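Local coordinates for protein rhizobiales Sp. Pch2 (Marine metagenome, PDB 6PB3) that is probably a hexameric AAA+ ATPase that, like TRIP13/Pch2, remodels HORMA domain proteins and so regulates bacterial cGAS-like enzymes in immunity against bacteriophages, at residues 74-79 with 199-204. Sequence-based numbering, arbitrary orientation.
Sequences PPLIVL and VIMCTN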
loop_
_atom_site.group_PDB
_atom_site.type_symbol
_atom_site.label_atom_id
_atom_site.label_comp_id
_atom_site.label_asym_id
_atom_site.label_seq_id
_atom_site.Cartn_x
_atom_site.Cartn_y
_atom_site.Cartn_z
ATOM N N PRO A 74 33.603 -7.847 -10.225
ATOM C CA PRO A 74 32.984 -8.729 -11.217
ATOM C C PRO A 74 32.547 -7.937 -12.424
ATOM O O PRO A 74 32.117 -6.772 -12.305
ATOM C CB PRO A 74 31.783 -9.320 -10.460
ATOM C CG PRO A 74 32.039 -9.047 -9.009
ATOM C CD PRO A 74 32.836 -7.777 -8.975
ATOM N N PRO A 75 32.663 -8.513 -13.639
ATOM C CA PRO A 75 32.432 -7.758 -14.899
ATOM C C PRO A 75 30.962 -7.608 -15.276
ATOM O O PRO A 75 30.485 -8.097 -16.303
ATOM C CB PRO A 75 33.219 -8.585 -15.927
ATOM C CG PRO A 75 33.165 -9.979 -15.404
ATOM C CD PRO A 75 33.139 -9.887 -13.887
ATOM N N LEU A 76 30.225 -6.865 -14.454
ATOM C CA LEU A 76 28.806 -6.614 -14.657
ATOM C C LEU A 76 28.562 -5.119 -14.550
ATOM O O LEU A 76 29.053 -4.475 -13.619
ATOM C CB LEU A 76 27.954 -7.367 -13.619
ATOM C CG LEU A 76 26.498 -6.916 -13.447
ATOM C CD1 LEU A 76 25.631 -7.324 -14.642
ATOM C CD2 LEU A 76 25.898 -7.460 -12.131
ATOM N N ILE A 77 27.787 -4.576 -15.483
ATOM C CA ILE A 77 27.384 -3.174 -15.457
ATOM C C ILE A 77 25.867 -3.116 -15.498
ATOM O O ILE A 77 25.235 -3.740 -16.361
ATOM C CB ILE A 77 27.990 -2.377 -16.629
ATOM C CG1 ILE A 77 29.512 -2.474 -16.586
ATOM C CG2 ILE A 77 27.548 -0.913 -16.545
ATOM C CD1 ILE A 77 30.214 -1.970 -17.845
ATOM N N VAL A 78 25.284 -2.360 -14.575
ATOM C CA VAL A 78 23.839 -2.228 -14.458
ATOM C C VAL A 78 23.437 -0.860 -14.990
ATOM O O VAL A 78 23.999 0.161 -14.576
ATOM C CB VAL A 78 23.386 -2.419 -13.001
ATOM C CG1 VAL A 78 21.899 -2.056 -12.834
ATOM C CG2 VAL A 78 23.591 -3.864 -12.583
ATOM N N LEU A 79 22.477 -0.840 -15.912
ATOM C CA LEU A 79 21.832 0.386 -16.371
ATOM C C LEU A 79 20.450 0.430 -15.751
ATOM O O LEU A 79 19.617 -0.433 -16.044
ATOM C CB LEU A 79 21.736 0.441 -17.902
ATOM C CG LEU A 79 22.986 0.204 -18.745
ATOM C CD1 LEU A 79 22.690 0.561 -20.227
ATOM C CD2 LEU A 79 24.158 1.005 -18.229
ATOM N N VAL A 199 29.179 -8.179 -18.870
ATOM C CA VAL A 199 27.729 -8.313 -18.886
ATOM C C VAL A 199 27.117 -6.938 -18.677
ATOM O O VAL A 199 27.517 -6.208 -17.763
ATOM C CB VAL A 199 27.213 -9.286 -17.804
ATOM C CG1 VAL A 199 25.700 -9.535 -17.995
ATOM C CG2 VAL A 199 27.995 -10.587 -17.806
ATOM N N ILE A 200 26.146 -6.594 -19.512
ATOM C CA ILE A 200 25.335 -5.400 -19.334
ATOM C C ILE A 200 23.934 -5.854 -18.991
ATOM O O ILE A 200 23.339 -6.676 -19.706
ATOM C CB ILE A 200 25.304 -4.519 -20.597
ATOM C CG1 ILE A 200 26.716 -4.073 -20.979
ATOM C CG2 ILE A 200 24.335 -3.333 -20.382
ATOM C CD1 ILE A 200 26.812 -3.391 -22.337
HETATM N N MSE A 201 23.385 -5.306 -17.932
HETATM C CA MSE A 201 21.982 -5.588 -17.735
HETATM C C MSE A 201 21.199 -4.331 -17.441
HETATM O O MSE A 201 21.656 -3.435 -16.737
HETATM C CB MSE A 201 21.811 -6.628 -16.651
HETATM C CG MSE A 201 22.172 -6.211 -15.282
HETATM SE SE MSE A 201 21.243 -7.545 -14.240
HETATM C CE MSE A 201 19.483 -7.141 -14.871
ATOM N N CYS A 202 20.002 -4.273 -18.006
ATOM C CA CYS A 202 19.131 -3.118 -17.889
ATOM C C CYS A 202 17.976 -3.463 -16.965
ATOM O O CYS A 202 17.450 -4.579 -17.007
ATOM C CB CYS A 202 18.593 -2.679 -19.274
ATOM S SG CYS A 202 19.906 -2.308 -20.462
ATOM N N THR A 203 17.578 -2.490 -16.150
ATOM C CA THR A 203 16.438 -2.618 -15.261
ATOM C C THR A 203 15.799 -1.246 -15.137
ATOM O O THR A 203 16.474 -0.218 -15.239
ATOM C CB THR A 203 16.850 -3.147 -13.886
ATOM O OG1 THR A 203 15.687 -3.324 -13.081
ATOM C CG2 THR A 203 17.790 -2.167 -13.202
ATOM N N ASN A 204 14.487 -1.230 -14.949
ATOM C CA ASN A 204 13.814 0.039 -14.717
ATOM C C ASN A 204 14.111 0.557 -13.322
ATOM O O ASN A 204 14.493 1.719 -13.147
ATOM C CB ASN A 204 12.316 -0.123 -14.931
ATOM C CG ASN A 204 12.009 -0.738 -16.256
ATOM O OD1 ASN A 204 12.761 -0.573 -17.225
ATOM N ND2 ASN A 204 10.916 -1.477 -16.312
#
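L79 reaches both C202 and I200 on the neighbouring parallel strand. Its CB lies 4.0 Å from M201 O and a little farther from SG of C202, its partner in register. CG is set beside the backbone N (chi1 -51°) and turns back to CG2 of I200, 4.1 Å away, while CD1 meets SG of C202 at 4.0 Å. Beneath these contacts the backbones of 75-79 and 199-203 zip together: V199 N gives to P75 O, I77 N to V199 O, M201 N to I77 O, L79 N to M201 O and T203 N to L79 O. The straightest, from L79 N, has an N-H...O angle of 170°. This is the core of a P-loop NTPase sheet in the 5-1-4-3-2 order of AAA+ proteins: the strand that leads into the probable Walker A loop lies between 197-203 and 219-223. On the face opposite L79, the crowded chi1 of M201 (68°), a selenomethionine, brings its CG against L76 CD1 (3.7 Å) and V78 CG2 (3.8 Å), both methyls on one side of it. L76 CD1 also touches V199 CG1, 4.0 Å off, and helix 179-192 covers this end through I187 and L190, whereas helix 33-47 packs on I77 and I200.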